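PDB 3KZW: cytosol aminopeptidase from Staphylococcus aureus subsp. aureus, which probably removes residues one at a time from the amino terminus of peptides, acting as a leucyl-type aminopeptidase of the metal-dependent cytosol aminopeptidase family. Local coordinates for residues A[158-163]-A[203-208]; A[198-203]-A[503-508]; A[404-409]-A[481-486]; A[487-492]-A[499-504]. All blocks are in the same frame, centred on the assembly; numbering follows the deposited sequence.

In the fold
Contacts 2 to 4 lie within the catalytic family region, and contact 1 ties in a loop of the N-terminal one. Contacts 1 and 2, centres about 11 Å apart, share helix 188-208 and A203, while contacts 2 and 4 share F503 and M504, where strand 499-500 leads into helix 505-512. Contact 3, an antiparallel strand pair within the large mixed sheet, lies inside the chain loop that contact 2 closes. Segment 481-486 runs on into 487-492 of contact 4, and one sodium ion touches both. Contact 4 bridges contacts 1 and 3, centres about 20 Å apart: P500 O receives R204 NE, and T501 OG1 bonds to P486 O. The hairpin thus links helix 188-208 to the sheet.

Contact 1: A[158-163]-A[203-208]; sequences ATYEFD and ARDFSN
Y160 and F162, in the loop that follows helix 144-157, pack against R204, D205 and N208 on the last turns of helix 188-208, joining a loop of the N-terminal family region to a helix that reaches into the catalytic one. Y160 has its CG anti to the backbone N (chi1 174°), which sends the ring out toward this helix. Its CB comes within 3.3 Å of R204 NH1. Further out, one face of the ring receives the aliphatic part of the arginine in a CH-pi contact, R204 CD lying 3.8 Å from the Y160 ring centroid and offset toward the rim. The guanidinium continues past the ring to R157 O, N201 OD1, N495 O and P500 O. At the tip, Y160 OH donates to D205 OD1 at 2.7 Å, on the anti side, 25° out of the carboxylate plane, and takes a bond from N208 ND2 at 3.2 Å, with the amide nearly coplanar with the ring. Tyrosine suits this place because an apolar face and a two-way hydroxyl are both used. The F162 ring has D205 OD1 at its edge, and I449 of the second subunit also packs on it. N208 CB sits over its centre, 3.6 Å from the F162 centroid.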
loop_
_atom_site.group_PDB
_atom_site.type_symbol
_atom_site.label_atom_id
_atom_site.label_comp_id
_atom_site.label_asym_id
_atom_site.label_seq_id
_atom_site.Cartn_x
_atom_site.Cartn_y
_atom_site.Cartn_z
ATOM N N ALA A 158 19.346 33.709 -13.695
ATOM C CA ALA A 158 18.081 33.564 -14.416
ATOM C C ALA A 158 18.261 32.963 -15.808
ATOM O O ALA A 158 17.343 32.340 -16.345
ATOM C CB ALA A 158 17.367 34.900 -14.508
ATOM N N THR A 159 19.450 33.149 -16.380
ATOM C CA THR A 159 19.737 32.721 -17.749
ATOM C C THR A 159 20.462 31.375 -17.810
ATOM O O THR A 159 20.914 30.954 -18.876
ATOM C CB THR A 159 20.577 33.774 -18.489
ATOM O OG1 THR A 159 21.818 33.963 -17.798
ATOM C CG2 THR A 159 19.835 35.098 -18.561
ATOM N N TYR A 160 20.564 30.708 -16.664
ATOM C CA TYR A 160 21.271 29.436 -16.555
ATOM C C TYR A 160 20.593 28.334 -17.366
ATOM O O TYR A 160 19.364 28.244 -17.407
ATOM C CB TYR A 160 21.389 29.024 -15.083
ATOM C CG TYR A 160 21.989 27.655 -14.847
ATOM C CD1 TYR A 160 23.368 27.464 -14.874
ATOM C CD2 TYR A 160 21.177 26.552 -14.586
ATOM C CE1 TYR A 160 23.925 26.210 -14.655
ATOM C CE2 TYR A 160 21.724 25.292 -14.367
ATOM C CZ TYR A 160 23.096 25.130 -14.403
ATOM O OH TYR A 160 23.642 23.889 -14.185
ATOM N N GLU A 161 21.408 27.514 -18.022
ATOM C CA GLU A 161 20.926 26.301 -18.678
ATOM C C GLU A 161 21.975 25.196 -18.655
ATOM O O GLU A 161 23.175 25.464 -18.761
ATOM C CB GLU A 161 20.431 26.581 -20.106
ATOM C CG GLU A 161 21.430 27.279 -21.024
ATOM C CD GLU A 161 20.841 27.633 -22.390
ATOM O OE1 GLU A 161 20.087 26.810 -22.966
ATOM O OE2 GLU A 161 21.148 28.737 -22.892
ATOM N N PHE A 162 21.510 23.959 -18.494
ATOM C CA PHE A 162 22.375 22.782 -18.491
ATOM C C PHE A 162 22.060 21.918 -19.718
ATOM O O PHE A 162 21.269 20.972 -19.650
ATOM C CB PHE A 162 22.193 21.993 -17.186
ATOM C CG PHE A 162 23.272 20.976 -16.929
ATOM C CD1 PHE A 162 24.470 21.351 -16.335
ATOM C CD2 PHE A 162 23.083 19.641 -17.269
ATOM C CE1 PHE A 162 25.469 20.413 -16.092
ATOM C CE2 PHE A 162 24.078 18.698 -17.031
ATOM C CZ PHE A 162 25.273 19.084 -16.441
ATOM N N ASP A 163 22.678 22.268 -20.844
ATOM C CA ASP A 163 22.413 21.601 -22.119
ATOM C C ASP A 163 23.636 20.840 -22.641
ATOM O O ASP A 163 23.761 20.587 -23.841
ATOM C CB ASP A 163 21.897 22.610 -23.161
ATOM C CG ASP A 163 22.891 23.743 -23.445
ATOM O OD1 ASP A 163 23.807 23.983 -22.622
ATOM O OD2 ASP A 163 22.747 24.405 -24.501
ATOM N N ALA A 203 27.527 25.548 -8.500
ATOM C CA ALA A 203 26.864 24.580 -7.633
ATOM C C ALA A 203 25.806 23.798 -8.411
ATOM O O ALA A 203 25.695 22.575 -8.270
ATOM C CB ALA A 203 26.248 25.281 -6.436
ATOM N N ARG A 204 25.045 24.517 -9.237
ATOM C CA ARG A 204 24.022 23.924 -10.095
ATOM C C ARG A 204 24.602 22.907 -11.070
ATOM O O ARG A 204 24.001 21.860 -11.302
ATOM C CB ARG A 204 23.289 25.011 -10.882
ATOM C CG ARG A 204 22.229 25.758 -10.108
ATOM C CD ARG A 204 21.736 26.932 -10.922
ATOM N NE ARG A 204 20.447 27.427 -10.455
ATOM C CZ ARG A 204 19.836 28.504 -10.935
ATOM N NH1 ARG A 204 20.393 29.225 -11.898
ATOM N NH2 ARG A 204 18.664 28.870 -10.441
ATOM N N ASP A 205 25.765 23.226 -11.639
ATOM C CA ASP A 205 26.446 22.340 -12.584
ATOM C C ASP A 205 26.809 20.998 -11.952
ATOM O O ASP A 205 26.596 19.945 -12.558
ATOM C CB ASP A 205 27.692 23.015 -13.166
ATOM C CG ASP A 205 27.371 23.952 -14.324
ATOM O OD1 ASP A 205 26.224 23.937 -14.828
ATOM O OD2 ASP A 205 28.280 24.703 -14.741
ATOM N N PHE A 206 27.345 21.039 -10.734
ATOM C CA PHE A 206 27.661 19.822 -9.993
ATOM C C PHE A 206 26.405 19.016 -9.682
ATOM O O PHE A 206 26.414 17.792 -9.767
ATOM C CB PHE A 206 28.410 20.144 -8.697
ATOM C CG PHE A 206 29.861 20.484 -8.896
ATOM C CD1 PHE A 206 30.724 19.588 -9.522
ATOM C CD2 PHE A 206 30.374 21.695 -8.435
ATOM C CE1 PHE A 206 32.071 19.900 -9.702
ATOM C CE2 PHE A 206 31.719 22.017 -8.608
ATOM C CZ PHE A 206 32.569 21.115 -9.245
ATOM N N SER A 207 25.329 19.713 -9.328
ATOM C CA SER A 207 24.072 19.071 -8.963
ATOM C C SER A 207 23.378 18.422 -10.161
ATOM O O SER A 207 22.849 17.318 -10.052
ATOM C CB SER A 207 23.138 20.075 -8.287
ATOM O OG SER A 207 23.740 20.635 -7.133
ATOM N N ASN A 208 23.393 19.110 -11.300
ATOM C CA ASN A 208 22.756 18.617 -12.519
ATOM C C ASN A 208 23.499 17.456 -13.176
ATOM O O ASN A 208 22.926 16.723 -13.980
ATOM C CB ASN A 208 22.568 19.755 -13.527
ATOM C CG ASN A 208 21.260 20.496 -13.337
ATOM O OD1 ASN A 208 20.205 19.884 -13.147
ATOM N ND2 ASN A 208 21.318 21.822 -13.404
#

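Contact 2: A[198-203]-A[503-508]; sequences QSINLA and FMIPTI
The layered alpha/beta core of the catalytic domain brings two helices together here, I200 and A203 of helix 188-208 meeting I505 and P506 in the first turn of helix 505-512. The contact is small and wholly apolar. I505 is its centre: its two branches part, CG2 resting 3.9 Å from I200 CG1 while CD1 reaches along to A203 CB at 3.8 Å. The two isoleucines run alongside each other in opposite senses. I200 places CG1 beside its backbone N (chi1 -67°) and continues extended, which carries CD1 to P506 CG at 4.1 Å, with the proline ring crossing it at about a right angle. Branched isoleucines fill such an interface well: I505 uses both branches, I200 its longer one, and the small A203 lets I505 CD1 come close to the helix. A proline is at home at P506, since an N-H in a helix's first turn has no carbonyl of its own helix to bond. M504 stands at the N-cap, and its O accepts from I508 N at 2.9 Å. Beyond the contact, I508 packs on M388 and F390 of strand 386-391. Helix 505-512 thus lies on the mixed sheet and helix 188-208 packs against that helix, the helix layering of an alpha/beta fold.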
loop_
_atom_site.group_PDB
_atom_site.type_symbol
_atom_site.label_atom_id
_atom_site.label_comp_id
_atom_site.label_asym_id
_atom_site.label_seq_id
_atom_site.Cartn_x
_atom_site.Cartn_y
_atom_site.Cartn_z
ATOM N N GLN A 198 27.472 33.378 -10.746
ATOM C CA GLN A 198 28.314 32.330 -11.332
ATOM C C GLN A 198 28.703 31.258 -10.315
ATOM O O GLN A 198 28.942 30.106 -10.684
ATOM C CB GLN A 198 29.563 32.932 -11.974
ATOM C CG GLN A 198 29.301 33.579 -13.319
ATOM C CD GLN A 198 30.557 34.099 -13.991
ATOM O OE1 GLN A 198 31.656 34.023 -13.436
ATOM N NE2 GLN A 198 30.399 34.635 -15.196
ATOM N N SER A 199 28.762 31.641 -9.041
ATOM C CA SER A 199 29.011 30.696 -7.955
ATOM C C SER A 199 27.808 29.787 -7.736
ATOM O O SER A 199 27.967 28.599 -7.442
ATOM C CB SER A 199 29.357 31.435 -6.663
ATOM O OG SER A 199 30.530 32.209 -6.825
ATOM N N ILE A 200 26.610 30.354 -7.881
ATOM C CA ILE A 200 25.359 29.596 -7.790
ATOM C C ILE A 200 25.264 28.599 -8.943
ATOM O O ILE A 200 24.889 27.440 -8.744
ATOM C CB ILE A 200 24.122 30.535 -7.758
ATOM C CG1 ILE A 200 24.112 31.352 -6.458
ATOM C CG2 ILE A 200 22.825 29.738 -7.898
ATOM C CD1 ILE A 200 23.166 32.536 -6.461
ATOM N N ASN A 201 25.631 29.054 -10.138
ATOM C CA ASN A 201 25.627 28.211 -11.331
ATOM C C ASN A 201 26.666 27.097 -11.284
ATOM O O ASN A 201 26.458 26.029 -11.860
ATOM C CB ASN A 201 25.801 29.062 -12.593
ATOM C CG ASN A 201 24.585 29.926 -12.891
ATOM O OD1 ASN A 201 23.549 29.819 -12.232
ATOM N ND2 ASN A 201 24.705 30.786 -13.894
ATOM N N LEU A 202 27.779 27.351 -10.598
ATOM C CA LEU A 202 28.810 26.337 -10.400
ATOM C C LEU A 202 28.260 25.192 -9.554
ATOM O O LEU A 202 28.499 24.023 -9.856
ATOM C CB LEU A 202 30.060 26.938 -9.742
ATOM C CG LEU A 202 31.210 25.977 -9.403
ATOM C CD1 LEU A 202 31.908 25.461 -10.659
ATOM C CD2 LEU A 202 32.211 26.635 -8.470
ATOM N N ALA A 203 27.527 25.548 -8.500
ATOM C CA ALA A 203 26.864 24.580 -7.633
ATOM C C ALA A 203 25.806 23.798 -8.411
ATOM O O ALA A 203 25.695 22.575 -8.270
ATOM C CB ALA A 203 26.248 25.281 -6.436
ATOM N N PHE A 503 20.272 26.981 -3.263
ATOM C CA PHE A 503 19.677 27.519 -2.042
ATOM C C PHE A 503 20.692 27.686 -0.915
ATOM O O PHE A 503 21.582 26.849 -0.742
ATOM C CB PHE A 503 18.520 26.626 -1.583
ATOM C CG PHE A 503 17.467 27.354 -0.799
ATOM C CD1 PHE A 503 16.511 28.131 -1.448
ATOM C CD2 PHE A 503 17.429 27.262 0.588
ATOM C CE1 PHE A 503 15.535 28.810 -0.724
ATOM C CE2 PHE A 503 16.455 27.937 1.322
ATOM C CZ PHE A 503 15.506 28.710 0.664
ATOM N N MET A 504 20.540 28.779 -0.165
ATOM C CA MET A 504 21.410 29.142 0.966
ATOM C C MET A 504 22.640 29.965 0.581
ATOM O O MET A 504 23.133 30.745 1.397
ATOM C CB MET A 504 21.827 27.924 1.811
ATOM C CG MET A 504 20.694 27.245 2.582
ATOM S SD MET A 504 19.694 28.344 3.598
ATOM C CE MET A 504 20.924 28.998 4.736
ATOM N N ILE A 505 23.135 29.788 -0.643
ATOM C CA ILE A 505 24.316 30.526 -1.117
ATOM C C ILE A 505 24.157 32.049 -0.966
ATOM O O ILE A 505 25.040 32.690 -0.397
ATOM C CB ILE A 505 24.740 30.130 -2.562
ATOM C CG1 ILE A 505 25.089 28.638 -2.627
ATOM C CG2 ILE A 505 25.925 30.979 -3.037
ATOM C CD1 ILE A 505 25.257 28.092 -4.034
ATOM N N PRO A 506 23.030 32.628 -1.445
ATOM C CA PRO A 506 22.829 34.068 -1.234
ATOM C C PRO A 506 22.833 34.474 0.244
ATOM O O PRO A 506 23.427 35.497 0.591
ATOM C CB PRO A 506 21.446 34.324 -1.844
ATOM C CG PRO A 506 21.274 33.250 -2.843
ATOM C CD PRO A 506 21.940 32.048 -2.254
ATOM N N THR A 507 22.186 33.675 1.092
ATOM C CA THR A 507 22.085 33.957 2.523
ATOM C C THR A 507 23.443 33.926 3.230
ATOM O O THR A 507 23.794 34.866 3.945
ATOM C CB THR A 507 21.087 32.994 3.221
ATOM O OG1 THR A 507 19.776 33.190 2.679
ATOM C CG2 THR A 507 21.043 33.237 4.730
ATOM N N ILE A 508 24.201 32.853 3.017
ATOM C CA ILE A 508 25.485 32.665 3.697
ATOM C C ILE A 508 26.535 33.672 3.228
ATOM O O ILE A 508 27.288 34.208 4.044
ATOM C CB ILE A 508 26.004 31.203 3.567
ATOM C CG1 ILE A 508 24.965 30.203 4.099
ATOM C CG2 ILE A 508 27.353 31.021 4.279
ATOM C CD1 ILE A 508 24.573 30.387 5.573
#

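Contact 3: A[404-409]-A[481-486]; sequences DKAAAF and FDIAGP. With NA (sodium ion), chain S.
The F481 ring meets A408 obliquely, its CE1 3.9 Å from A408 CB, and lies nearly parallel to the ring of F390. F409 instead presents an edge: D482 CB comes near its plane, 4.2 Å from F409 CE1, while H480 meets the same ring. The two strands pair antiparallel. A407 and D482 form the hydrogen-bonded pair, D482 N giving to A407 O at 2.8 Å, almost along the C=O axis, and A407 N giving to D482 O at 3.1 Å. A408 and F481 make the neighbouring non-hydrogen-bonded pair. The run of alanines suits a buried strand that must fit between bulky neighbours, and A406 CB packs 3.7 Å from P486 CG. With chi1 at -159°, D482 swings its buried carboxylate away from its own N to reach T394 OG1 and L393 N; a weak bond from A484 N, of the Asx-turn kind, adds to these. Just before A406, K405 NZ forms a salt bridge to D404 OD1; it also bonds to L401 O and pairs with E440 of the third subunit, while D404 OD2 bonds to T439 OG1 of that subunit. Further on, G485 O binds the sodium ion at 2.8 Å, together with T488 OG1 and water 1. Strand 478-482 pairs antiparallel with 406-411 and parallel with 386-391, as part of the mixed sheet of an alpha/beta fold.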
loop_
_atom_site.group_PDB
_atom_site.type_symbol
_atom_site.label_atom_id
_atom_site.label_comp_id
_atom_site.label_asym_id
_atom_site.label_seq_id
_atom_site.Cartn_x
_atom_site.Cartn_y
_atom_site.Cartn_z
ATOM N N ASP A 404 9.206 24.586 -0.408
ATOM C CA ASP A 404 9.879 25.836 -0.770
ATOM C C ASP A 404 10.608 26.546 0.382
ATOM O O ASP A 404 11.157 27.633 0.194
ATOM C CB ASP A 404 8.889 26.791 -1.449
ATOM C CG ASP A 404 7.640 27.048 -0.614
ATOM O OD1 ASP A 404 7.450 26.394 0.435
ATOM O OD2 ASP A 404 6.835 27.914 -1.020
ATOM N N LYS A 405 10.608 25.931 1.563
ATOM C CA LYS A 405 11.234 26.518 2.749
ATOM C C LYS A 405 12.283 25.580 3.335
ATOM O O LYS A 405 12.129 24.361 3.280
ATOM C CB LYS A 405 10.181 26.839 3.813
ATOM C CG LYS A 405 9.016 27.675 3.321
ATOM C CD LYS A 405 7.954 27.823 4.393
ATOM C CE LYS A 405 6.606 28.172 3.786
ATOM N NZ LYS A 405 6.037 27.058 2.978
ATOM N N ALA A 406 13.344 26.152 3.898
ATOM C CA ALA A 406 14.404 25.372 4.534
ATOM C C ALA A 406 14.215 25.296 6.047
ATOM O O ALA A 406 13.699 26.234 6.666
ATOM C CB ALA A 406 15.760 25.955 4.205
ATOM N N ALA A 407 14.635 24.178 6.634
ATOM C CA ALA A 407 14.564 23.990 8.081
ATOM C C ALA A 407 15.922 24.241 8.713
ATOM O O ALA A 407 16.920 23.641 8.309
ATOM C CB ALA A 407 14.070 22.592 8.418
ATOM N N ALA A 408 15.954 25.133 9.700
ATOM C CA ALA A 408 17.186 25.464 10.409
ATOM C C ALA A 408 17.122 25.032 11.873
ATOM O O ALA A 408 16.095 25.195 12.535
ATOM C CB ALA A 408 17.478 26.947 10.299
ATOM N N PHE A 409 18.227 24.472 12.360
ATOM C CA PHE A 409 18.335 24.007 13.740
ATOM C C PHE A 409 19.586 24.587 14.380
ATOM O O PHE A 409 20.664 24.552 13.784
ATOM C CB PHE A 409 18.433 22.483 13.787
ATOM C CG PHE A 409 17.294 21.766 13.116
ATOM C CD1 PHE A 409 17.300 21.548 11.739
ATOM C CD2 PHE A 409 16.234 21.273 13.868
ATOM C CE1 PHE A 409 16.257 20.872 11.121
ATOM C CE2 PHE A 409 15.191 20.590 13.261
ATOM C CZ PHE A 409 15.198 20.391 11.883
ATOM N N PHE A 481 21.303 22.959 8.546
ATOM C CA PHE A 481 20.346 23.379 7.525
ATOM C C PHE A 481 19.823 22.192 6.716
ATOM O O PHE A 481 20.552 21.612 5.902
ATOM C CB PHE A 481 20.973 24.405 6.579
ATOM C CG PHE A 481 21.297 25.721 7.226
ATOM C CD1 PHE A 481 20.289 26.630 7.529
ATOM C CD2 PHE A 481 22.613 26.065 7.507
ATOM C CE1 PHE A 481 20.586 27.855 8.119
ATOM C CE2 PHE A 481 22.922 27.287 8.087
ATOM C CZ PHE A 481 21.905 28.186 8.394
ATOM N N ASP A 482 18.560 21.835 6.944
ATOM C CA ASP A 482 17.903 20.789 6.165
ATOM C C ASP A 482 17.244 21.423 4.946
ATOM O O ASP A 482 16.188 22.051 5.049
ATOM C CB ASP A 482 16.878 20.030 7.015
ATOM C CG ASP A 482 16.548 18.646 6.454
ATOM O OD1 ASP A 482 16.743 18.400 5.239
ATOM O OD2 ASP A 482 16.083 17.790 7.238
ATOM N N ILE A 483 17.889 21.259 3.795
ATOM C CA ILE A 483 17.437 21.872 2.549
ATOM C C ILE A 483 16.881 20.832 1.569
ATOM O O ILE A 483 16.973 20.999 0.354
ATOM C CB ILE A 483 18.559 22.722 1.880
ATOM C CG1 ILE A 483 19.815 21.879 1.614
ATOM C CG2 ILE A 483 18.890 23.933 2.741
ATOM C CD1 ILE A 483 20.777 22.486 0.603
ATOM N N ALA A 484 16.289 19.769 2.107
ATOM C CA ALA A 484 15.708 18.705 1.288
ATOM C C ALA A 484 14.666 19.238 0.306
ATOM O O ALA A 484 14.558 18.757 -0.826
ATOM C CB ALA A 484 15.108 17.623 2.173
ATOM N N GLY A 485 13.910 20.240 0.744
ATOM C CA GLY A 485 12.873 20.846 -0.073
ATOM C C GLY A 485 13.378 21.884 -1.061
ATOM O O GLY A 485 13.294 21.669 -2.272
ATOM N N PRO A 486 13.893 23.020 -0.555
ATOM C CA PRO A 486 14.195 24.174 -1.409
ATOM C C PRO A 486 15.468 24.070 -2.255
ATOM O O PRO A 486 15.715 24.950 -3.079
ATOM C CB PRO A 486 14.317 25.323 -0.401
ATOM C CG PRO A 486 14.790 24.673 0.837
ATOM C CD PRO A 486 14.162 23.309 0.866
HETATM NA NA NA S . 12.558 19.491 -3.820
HETATM O O HOH W 1 11.345 20.134 -5.761
#

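Contact 4: A[487-492]-A[499-504]; sequences ATTNKA and GPTGFM. With NA (sodium ion), chain S.
A487 O is gripped from two sources at the base of a beta hairpin: T501 N donates to it at 2.9 Å, from above the carbonyl plane, and water 2 donates to it at 2.7 Å. The same water accepts from G502 N at 2.8 Å, so it bridges the two segments beside the direct bond. The hairpin itself joins strands 488-489 and 499-500. Its hydrogen-bonded pair is T489 with G499: T489 N gives to G499 O at 2.9 Å, and G499 N gives in return to T489 O at 2.9 Å, a nearly straight bond in the carbonyl plane. At G499 (phi 117°) a side chain would collide with the carbonyl oxygen of the residue before, which accounts for glycine here. P500 and T488 form the adjoining non-hydrogen-bonded pair, where proline's lack of an N-H costs nothing, and the P500 ring packs on S207 and N208 of helix 188-208. T489, on the face away from T488 and P500, meets T501, the two side chains crossing at about a right angle with T489 CG2 3.8 Å from T501 CG2. Threonine serves both needs at once, because the methyls meet while T489 OG1 bonds to K491 O and T501 OG1 to P486 O. F503 CB packs 4.1 Å from A487 CA. T488 OG1 shares the sodium ion with G485 O; its hydroxyl stands between the backbone N and the carbonyl carbon (chi1 52°), putting T488 OG1 2.7 Å from the sodium ion.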
loop_
_atom_site.group_PDB
_atom_site.type_symbol
_atom_site.label_atom_id
_atom_site.label_comp_id
_atom_site.label_asym_id
_atom_site.label_seq_id
_atom_site.Cartn_x
_atom_site.Cartn_y
_atom_site.Cartn_z
ATOM N N ALA A 487 16.260 23.016 -2.057
ATOM C CA ALA A 487 17.491 22.811 -2.832
ATOM C C ALA A 487 17.196 22.560 -4.306
ATOM O O ALA A 487 18.041 22.801 -5.167
ATOM C CB ALA A 487 18.306 21.666 -2.261
ATOM N N THR A 488 15.994 22.070 -4.580
ATOM C CA THR A 488 15.540 21.823 -5.942
ATOM C C THR A 488 14.128 22.358 -6.136
ATOM O O THR A 488 13.346 22.434 -5.183
ATOM C CB THR A 488 15.547 20.317 -6.291
ATOM O OG1 THR A 488 14.832 19.590 -5.283
ATOM C CG2 THR A 488 16.965 19.783 -6.387
ATOM N N THR A 489 13.816 22.724 -7.374
ATOM C CA THR A 489 12.483 23.181 -7.744
ATOM C C THR A 489 11.998 22.427 -8.984
ATOM O O THR A 489 12.792 22.093 -9.864
ATOM C CB THR A 489 12.440 24.722 -7.968
ATOM O OG1 THR A 489 11.094 25.137 -8.228
ATOM C CG2 THR A 489 13.335 25.149 -9.136
ATOM N N ASN A 490 10.699 22.145 -9.038
ATOM C CA ASN A 490 10.114 21.425 -10.173
ATOM C C ASN A 490 9.407 22.365 -11.145
ATOM O O ASN A 490 8.679 21.926 -12.037
ATOM C CB ASN A 490 9.156 20.327 -9.684
ATOM C CG ASN A 490 7.897 20.890 -9.021
ATOM O OD1 ASN A 490 7.786 22.094 -8.759
ATOM N ND2 ASN A 490 6.940 20.008 -8.743
ATOM N N LYS A 491 9.636 23.662 -10.957
ATOM C CA LYS A 491 8.957 24.706 -11.712
ATOM C C LYS A 491 9.961 25.791 -12.103
ATOM O O LYS A 491 10.755 26.237 -11.274
ATOM C CB LYS A 491 7.827 25.293 -10.853
ATOM C CG LYS A 491 7.002 26.396 -11.502
ATOM C CD LYS A 491 5.807 25.848 -12.270
ATOM C CE LYS A 491 5.030 26.979 -12.943
ATOM N NZ LYS A 491 3.768 26.491 -13.571
ATOM N N ALA A 492 9.935 26.194 -13.370
ATOM C CA ALA A 492 10.767 27.297 -13.852
ATOM C C ALA A 492 10.227 28.633 -13.338
ATOM O O ALA A 492 9.018 28.794 -13.157
ATOM C CB ALA A 492 10.835 27.292 -15.374
ATOM N N GLY A 499 15.235 22.307 -11.453
ATOM C CA GLY A 499 16.442 21.665 -10.956
ATOM C C GLY A 499 17.003 22.371 -9.745
ATOM O O GLY A 499 16.253 23.008 -9.005
ATOM N N PRO A 500 18.331 22.267 -9.540
ATOM C CA PRO A 500 19.003 22.838 -8.376
ATOM C C PRO A 500 18.856 24.355 -8.324
ATOM O O PRO A 500 18.952 25.025 -9.355
ATOM C CB PRO A 500 20.466 22.445 -8.587
ATOM C CG PRO A 500 20.596 22.215 -10.048
ATOM C CD PRO A 500 19.287 21.652 -10.476
ATOM N N THR A 501 18.617 24.878 -7.126
ATOM C CA THR A 501 18.360 26.300 -6.928
ATOM C C THR A 501 19.592 27.050 -6.435
ATOM O O THR A 501 19.672 28.271 -6.578
ATOM C CB THR A 501 17.225 26.524 -5.916
ATOM O OG1 THR A 501 17.544 25.853 -4.694
ATOM C CG2 THR A 501 15.906 25.990 -6.453
ATOM N N GLY A 502 20.543 26.317 -5.859
ATOM C CA GLY A 502 21.704 26.917 -5.204
ATOM C C GLY A 502 21.301 27.551 -3.885
ATOM O O GLY A 502 21.908 28.526 -3.439
ATOM N N PHE A 503 20.272 26.981 -3.263
ATOM C CA PHE A 503 19.677 27.519 -2.042
ATOM C C PHE A 503 20.692 27.686 -0.915
ATOM O O PHE A 503 21.582 26.849 -0.742
ATOM C CB PHE A 503 18.520 26.626 -1.583
ATOM C CG PHE A 503 17.467 27.354 -0.799
ATOM C CD1 PHE A 503 16.511 28.131 -1.448
ATOM C CD2 PHE A 503 17.429 27.262 0.588
ATOM C CE1 PHE A 503 15.535 28.810 -0.724
ATOM C CE2 PHE A 503 16.455 27.937 1.322
ATOM C CZ PHE A 503 15.506 28.710 0.664
ATOM N N MET A 504 20.540 28.779 -0.165
ATOM C CA MET A 504 21.410 29.142 0.966
ATOM C C MET A 504 22.640 29.965 0.581
ATOM O O MET A 504 23.133 30.745 1.397
ATOM C CB MET A 504 21.827 27.924 1.811
ATOM C CG MET A 504 20.694 27.245 2.582
ATOM S SD MET A 504 19.694 28.344 3.598
ATOM C CE MET A 504 20.924 28.998 4.736
HETATM NA NA NA S . 12.558 19.491 -3.820
HETATM O O HOH W 2 20.602 23.666 -4.836
HETATM O O HOH W 1 11.345 20.134 -5.761
#